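Local coordinates for protein L-hydantoinase (Arthrobacter aurescens, PDB 1GKR) that hydrolyses the cyclic amide ring of 5-substituted hydantoins, preferring aryl over alkyl derivatives, as a homotetramer with two zinc ions in each subunit, at residues Gly130-Ile135 against Phe170-Ala175; Glu219-Ala224 against Glu247-Ala252. All coordinates share one frame; numbering follows the deposited sequence.

Interaction 1 (Gly130-Ile135 against Phe170-Ala175); sequences GNLPEI and FQEIAA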
loop_
_atom_site.group_PDB
_atom_site.type_symbol
_atom_site.label_atom_id
_atom_site.label_comp_id
_atom_site.label_asym_id
_atom_site.label_seq_id
_atom_site.Cartn_x
_atom_site.Cartn_y
_atom_site.Cartn_z
ATOM N N GLY A 130 13.164 2.897 -34.385
ATOM C CA GLY A 130 12.996 3.349 -35.746
ATOM C C GLY A 130 12.033 2.631 -36.662
ATOM O O GLY A 130 11.916 3.029 -37.820
ATOM N N ASN A 131 11.332 1.598 -36.201
ATOM C CA ASN A 131 10.418 0.911 -37.113
ATOM C C ASN A 131 8.960 1.126 -36.763
ATOM O O ASN A 131 8.081 0.399 -37.222
ATOM C CB ASN A 131 10.744 -0.593 -37.168
ATOM C CG ASN A 131 10.077 -1.394 -36.066
ATOM O OD1 ASN A 131 10.068 -0.990 -34.911
ATOM N ND2 ASN A 131 9.533 -2.554 -36.426
ATOM N N LEU A 132 8.708 2.165 -35.978
ATOM C CA LEU A 132 7.359 2.478 -35.523
ATOM C C LEU A 132 6.232 2.299 -36.551
ATOM O O LEU A 132 5.217 1.666 -36.267
ATOM C CB LEU A 132 7.335 3.894 -34.951
ATOM C CG LEU A 132 6.183 4.192 -34.002
ATOM C CD1 LEU A 132 6.067 3.099 -32.967
ATOM C CD2 LEU A 132 6.443 5.512 -33.317
ATOM N N PRO A 133 6.392 2.847 -37.760
ATOM C CA PRO A 133 5.335 2.700 -38.770
ATOM C C PRO A 133 5.103 1.298 -39.316
ATOM O O PRO A 133 4.061 1.038 -39.915
ATOM C CB PRO A 133 5.757 3.683 -39.856
ATOM C CG PRO A 133 7.246 3.705 -39.723
ATOM C CD PRO A 133 7.450 3.754 -38.234
ATOM N N GLU A 134 6.059 0.398 -39.120
ATOM C CA GLU A 134 5.894 -0.970 -39.608
ATOM C C GLU A 134 4.906 -1.747 -38.737
ATOM O O GLU A 134 4.280 -2.710 -39.193
ATOM C CB GLU A 134 7.234 -1.714 -39.613
ATOM C CG GLU A 134 8.220 -1.229 -40.644
ATOM C CD GLU A 134 7.665 -1.278 -42.056
ATOM O OE1 GLU A 134 7.228 -2.364 -42.511
ATOM O OE2 GLU A 134 7.674 -0.221 -42.715
ATOM N N ILE A 135 4.778 -1.332 -37.480
ATOM C CA ILE A 135 3.886 -1.999 -36.544
ATOM C C ILE A 135 2.452 -2.062 -37.037
ATOM O O ILE A 135 1.831 -3.121 -37.017
ATOM C CB ILE A 135 3.931 -1.316 -35.174
ATOM C CG1 ILE A 135 5.259 -1.668 -34.498
ATOM C CG2 ILE A 135 2.737 -1.752 -34.324
ATOM C CD1 ILE A 135 5.552 -0.887 -33.265
ATOM N N PHE A 170 4.239 1.636 -27.089
ATOM C CA PHE A 170 3.070 1.355 -26.258
ATOM C C PHE A 170 1.858 2.087 -26.817
ATOM O O PHE A 170 0.766 1.514 -26.908
ATOM C CB PHE A 170 3.301 1.809 -24.823
ATOM C CG PHE A 170 4.022 0.800 -23.960
ATOM C CD1 PHE A 170 4.695 -0.279 -24.522
ATOM C CD2 PHE A 170 4.059 0.960 -22.581
ATOM C CE1 PHE A 170 5.396 -1.178 -23.716
ATOM C CE2 PHE A 170 4.752 0.068 -21.774
ATOM C CZ PHE A 170 5.423 -1.004 -22.346
ATOM N N GLN A 171 2.038 3.349 -27.198
ATOM C CA GLN A 171 0.922 4.098 -27.760
ATOM C C GLN A 171 0.441 3.491 -29.067
ATOM O O GLN A 171 -0.765 3.374 -29.273
ATOM C CB GLN A 171 1.300 5.547 -27.989
ATOM C CG GLN A 171 1.687 6.263 -26.731
ATOM C CD GLN A 171 2.063 7.700 -26.992
ATOM O OE1 GLN A 171 2.832 8.003 -27.916
ATOM N NE2 GLN A 171 1.531 8.601 -26.176
ATOM N N GLU A 172 1.350 3.107 -29.959
ATOM C CA GLU A 172 0.887 2.504 -31.207
ATOM C C GLU A 172 0.109 1.227 -30.912
ATOM O O GLU A 172 -0.979 1.028 -31.446
ATOM C CB GLU A 172 2.044 2.176 -32.150
ATOM C CG GLU A 172 2.295 3.215 -33.240
ATOM C CD GLU A 172 1.086 3.462 -34.141
ATOM O OE1 GLU A 172 0.563 2.498 -34.741
ATOM O OE2 GLU A 172 0.665 4.633 -34.251
ATOM N N ILE A 173 0.669 0.368 -30.059
ATOM C CA ILE A 173 0.027 -0.891 -29.696
ATOM C C ILE A 173 -1.377 -0.673 -29.146
ATOM O O ILE A 173 -2.302 -1.426 -29.467
ATOM C CB ILE A 173 0.841 -1.663 -28.634
ATOM C CG1 ILE A 173 2.194 -2.079 -29.210
ATOM C CG2 ILE A 173 0.077 -2.888 -28.192
ATOM C CD1 ILE A 173 2.085 -2.949 -30.450
ATOM N N ALA A 174 -1.539 0.353 -28.319
ATOM C CA ALA A 174 -2.841 0.641 -27.741
ATOM C C ALA A 174 -3.820 1.034 -28.821
ATOM O O ALA A 174 -4.970 0.603 -28.811
ATOM C CB ALA A 174 -2.734 1.747 -26.727
ATOM N N ALA A 175 -3.355 1.850 -29.758
ATOM C CA ALA A 175 -4.194 2.320 -30.848
ATOM C C ALA A 175 -4.602 1.215 -31.824
ATOM O O ALA A 175 -5.632 1.321 -32.477
ATOM C CB ALA A 175 -3.486 3.429 -31.589
#

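Interaction 2 (Glu219-Ala224 against Glu247-Ala252); sequences EAIQRA and ELIHQA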
loop_
_atom_site.group_PDB
_atom_site.type_symbol
_atom_site.label_atom_id
_atom_site.label_comp_id
_atom_site.label_asym_id
_atom_site.label_seq_id
_atom_site.Cartn_x
_atom_site.Cartn_y
_atom_site.Cartn_z
ATOM N N GLU A 219 13.211 -3.437 -11.282
ATOM C CA GLU A 219 13.138 -2.019 -11.596
ATOM C C GLU A 219 12.538 -1.884 -12.998
ATOM O O GLU A 219 11.675 -1.038 -13.244
ATOM C CB GLU A 219 14.534 -1.399 -11.552
ATOM C CG GLU A 219 14.592 0.088 -11.877
ATOM C CD GLU A 219 14.473 0.384 -13.373
ATOM O OE1 GLU A 219 15.129 -0.331 -14.162
ATOM O OE2 GLU A 219 13.741 1.333 -13.762
ATOM N N ALA A 220 12.988 -2.731 -13.917
ATOM C CA ALA A 220 12.490 -2.684 -15.283
ATOM C C ALA A 220 10.998 -3.005 -15.310
ATOM O O ALA A 220 10.227 -2.400 -16.067
ATOM C CB ALA A 220 13.257 -3.664 -16.152
ATOM N N ILE A 221 10.583 -3.958 -14.484
ATOM C CA ILE A 221 9.177 -4.310 -14.452
ATOM C C ILE A 221 8.392 -3.080 -13.984
ATOM O O ILE A 221 7.373 -2.702 -14.579
ATOM C CB ILE A 221 8.944 -5.508 -13.516
ATOM C CG1 ILE A 221 9.512 -6.774 -14.161
ATOM C CG2 ILE A 221 7.473 -5.679 -13.241
ATOM C CD1 ILE A 221 9.506 -8.009 -13.244
ATOM N N GLN A 222 8.893 -2.447 -12.929
ATOM C CA GLN A 222 8.268 -1.258 -12.355
ATOM C C GLN A 222 8.134 -0.154 -13.403
ATOM O O GLN A 222 7.107 0.511 -13.494
ATOM C CB GLN A 222 9.120 -0.763 -11.204
ATOM C CG GLN A 222 8.471 0.267 -10.311
ATOM C CD GLN A 222 8.469 -0.199 -8.852
ATOM O OE1 GLN A 222 8.197 0.580 -7.934
ATOM N NE2 GLN A 222 8.773 -1.486 -8.638
ATOM N N ARG A 223 9.191 0.024 -14.190
ATOM C CA ARG A 223 9.228 1.029 -15.243
ATOM C C ARG A 223 8.212 0.741 -16.359
ATOM O O ARG A 223 7.489 1.635 -16.801
ATOM C CB ARG A 223 10.630 1.088 -15.836
ATOM C CG ARG A 223 11.033 2.469 -16.287
ATOM C CD ARG A 223 12.301 2.454 -17.081
ATOM N NE ARG A 223 13.254 1.453 -16.622
ATOM C CZ ARG A 223 14.115 0.855 -17.439
ATOM N NH1 ARG A 223 14.122 1.173 -18.728
ATOM N NH2 ARG A 223 14.949 -0.068 -16.981
ATOM N N ALA A 224 8.174 -0.504 -16.821
ATOM C CA ALA A 224 7.240 -0.882 -17.871
ATOM C C ALA A 224 5.833 -0.640 -17.366
ATOM O O ALA A 224 4.986 -0.110 -18.088
ATOM C CB ALA A 224 7.411 -2.334 -18.224
ATOM N N GLU A 247 4.601 -10.346 -7.841
ATOM C CA GLU A 247 3.730 -9.544 -7.001
ATOM C C GLU A 247 3.514 -8.124 -7.545
ATOM O O GLU A 247 2.377 -7.641 -7.590
ATOM C CB GLU A 247 4.260 -9.525 -5.567
ATOM C CG GLU A 247 3.278 -10.134 -4.555
ATOM C CD GLU A 247 3.914 -11.205 -3.670
ATOM O OE1 GLU A 247 4.914 -10.890 -2.975
ATOM O OE2 GLU A 247 3.413 -12.361 -3.664
ATOM N N LEU A 248 4.588 -7.465 -7.972
ATOM C CA LEU A 248 4.494 -6.115 -8.522
ATOM C C LEU A 248 3.470 -6.054 -9.647
ATOM O O LEU A 248 2.634 -5.153 -9.691
ATOM C CB LEU A 248 5.857 -5.677 -9.055
ATOM C CG LEU A 248 6.706 -4.663 -8.270
ATOM C CD1 LEU A 248 6.500 -4.820 -6.782
ATOM C CD2 LEU A 248 8.175 -4.875 -8.624
ATOM N N ILE A 249 3.539 -7.019 -10.558
ATOM C CA ILE A 249 2.622 -7.065 -11.688
ATOM C C ILE A 249 1.215 -7.386 -11.220
ATOM O O ILE A 249 0.243 -6.740 -11.635
ATOM C CB ILE A 249 3.064 -8.127 -12.727
ATOM C CG1 ILE A 249 4.401 -7.719 -13.331
ATOM C CG2 ILE A 249 2.036 -8.259 -13.824
ATOM C CD1 ILE A 249 5.023 -8.783 -14.173
ATOM N N HIS A 250 1.105 -8.391 -10.358
ATOM C CA HIS A 250 -0.196 -8.779 -9.837
ATOM C C HIS A 250 -0.889 -7.587 -9.171
ATOM O O HIS A 250 -2.056 -7.295 -9.439
ATOM C CB HIS A 250 -0.051 -9.909 -8.828
ATOM C CG HIS A 250 -1.355 -10.524 -8.452
ATOM N ND1 HIS A 250 -2.225 -11.041 -9.391
ATOM C CD2 HIS A 250 -1.973 -10.652 -7.254
ATOM C CE1 HIS A 250 -3.325 -11.455 -8.787
ATOM N NE2 HIS A 250 -3.198 -11.230 -7.491
ATOM N N GLN A 251 -0.154 -6.900 -8.304
ATOM C CA GLN A 251 -0.688 -5.746 -7.619
ATOM C C GLN A 251 -1.224 -4.731 -8.622
ATOM O O GLN A 251 -2.327 -4.211 -8.471
ATOM C CB GLN A 251 0.395 -5.111 -6.755
ATOM C CG GLN A 251 -0.060 -3.831 -6.072
ATOM C CD GLN A 251 -1.288 -4.040 -5.182
ATOM O OE1 GLN A 251 -1.230 -4.775 -4.188
ATOM N NE2 GLN A 251 -2.407 -3.394 -5.536
ATOM N N ALA A 252 -0.443 -4.463 -9.662
ATOM C CA ALA A 252 -0.852 -3.502 -10.667
ATOM C C ALA A 252 -2.062 -3.963 -11.457
ATOM O O ALA A 252 -2.943 -3.158 -11.740
ATOM C CB ALA A 252 0.303 -3.191 -11.610
#

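Interaction 1 (Gly130-Ile135 against Phe170-Ala175)
The flat carboxylate of E172 is not the group that meets L132: the glutamate touches the leucine through its aliphatic CG. This is helix-to-helix packing on the outside of the TIM barrel of the amidohydrolase family, where segment 130-135, leading into helix 132-140, lies against the later half of helix 163-176. L132 comes in obliquely with one branch, CD1 lying 3.8 Å from CG of E172 and CG of L132 slightly farther back at 4.1 Å. With CG anti to the backbone N (chi1 -159°), the leucine can extend across the gap although its CB is not aimed at the partner helix. The bend of E172 at chi2 (-58°) directs the carboxylate onward from CG, and CG itself is what touches L132. E172 also packs on R136 of helix 132-140. L132 in addition touches E168, one turn before E172, and I135 likewise spans two residues one turn apart, I169 and I173. I135 is buried and its CB faces helix 163-176; the nearest CA pair is I135 and E172, 7.6 Å apart. No hydrogen bond crosses, and about 165 Å² is buried in all. Next to L132, the N131 amide is tied to neighbouring loops, ND2 to the carbonyls of T101 and G126 and OD1 to the amide of V128. On the inner side of the contact the two isoleucines cross at about a right angle, CG2 of I135 lying 4.1 Å from CD1 of I173.

Interaction 2 (Glu219-Ala224 against Glu247-Ala252)
On the helix that presents I221 to I249, the carboxylate oxygen OE1 of E219 is gripped twice, by NH2 of R223 at 2.8 Å and by ND2 of N186 from a loop. The two helices, 214-231 and 243-254, are consecutive outer helices of the TIM barrel, joined through strand 234-237, and their short segments run nearly parallel (18°) with axes 10.1 Å apart. R223 takes E219 side-on, one turn along the same helix: while NH2 serves OE1, NE of R223 reaches OE2 of E219 at 2.9 Å, each oxygen using its syn lone pair. OE1 lies close to the guanidinium plane of R223, and OE2 is 15° out of it. The remaining nitrogen, NH1, forms a salt bridge with D163, so all three guanidinium nitrogens have an acidic partner, which probably fixes its rotation. E219 and R223 pack on R223 and E219 of the second subunit, respectively, and Q222 on Q222 of that subunit.

The contact with helix 243-254 has no hydrogen bond; Q222 and L248 form its more exposed part. The Q222 side chain, bent at chi2, crosses L248 obliquely and brings its end near the leucine methyl CD2. Deeper down, I221 and I249 both rest on V237 of the connecting strand, and I249 also reaches V259 and C261 of the next strand, so the pair lies between the two helices and the strands 234-237 and 259-263. I221 places CG2 anti to its backbone N, pointing this branch at I249; the two side chains cross almost perpendicularly, with CG2 of I221 3.7 Å from CG1 of I249 and 4.1 Å from its CD1.

In the fold
Interactions 1 and 2 follow one another around the outside of the barrel, their centres 22 Å apart. Helix 163-176 connects them: one side receives segment 130-135, while F170 packs against helix 214-231, with its CE2 3.7 Å from O of A224. The D163 partner of R223 is a second link, at the start of the same helix. Interaction 2 lies closer to the metal centre, the I221 side chain being about 8 Å from that of the zinc ligand H239, about 9 Å from that of H183 and about 12 Å from a zinc ion. Interaction 1 is away from the site, yet the chain between its segments carries K147, whose carbamate bridges both zinc ions.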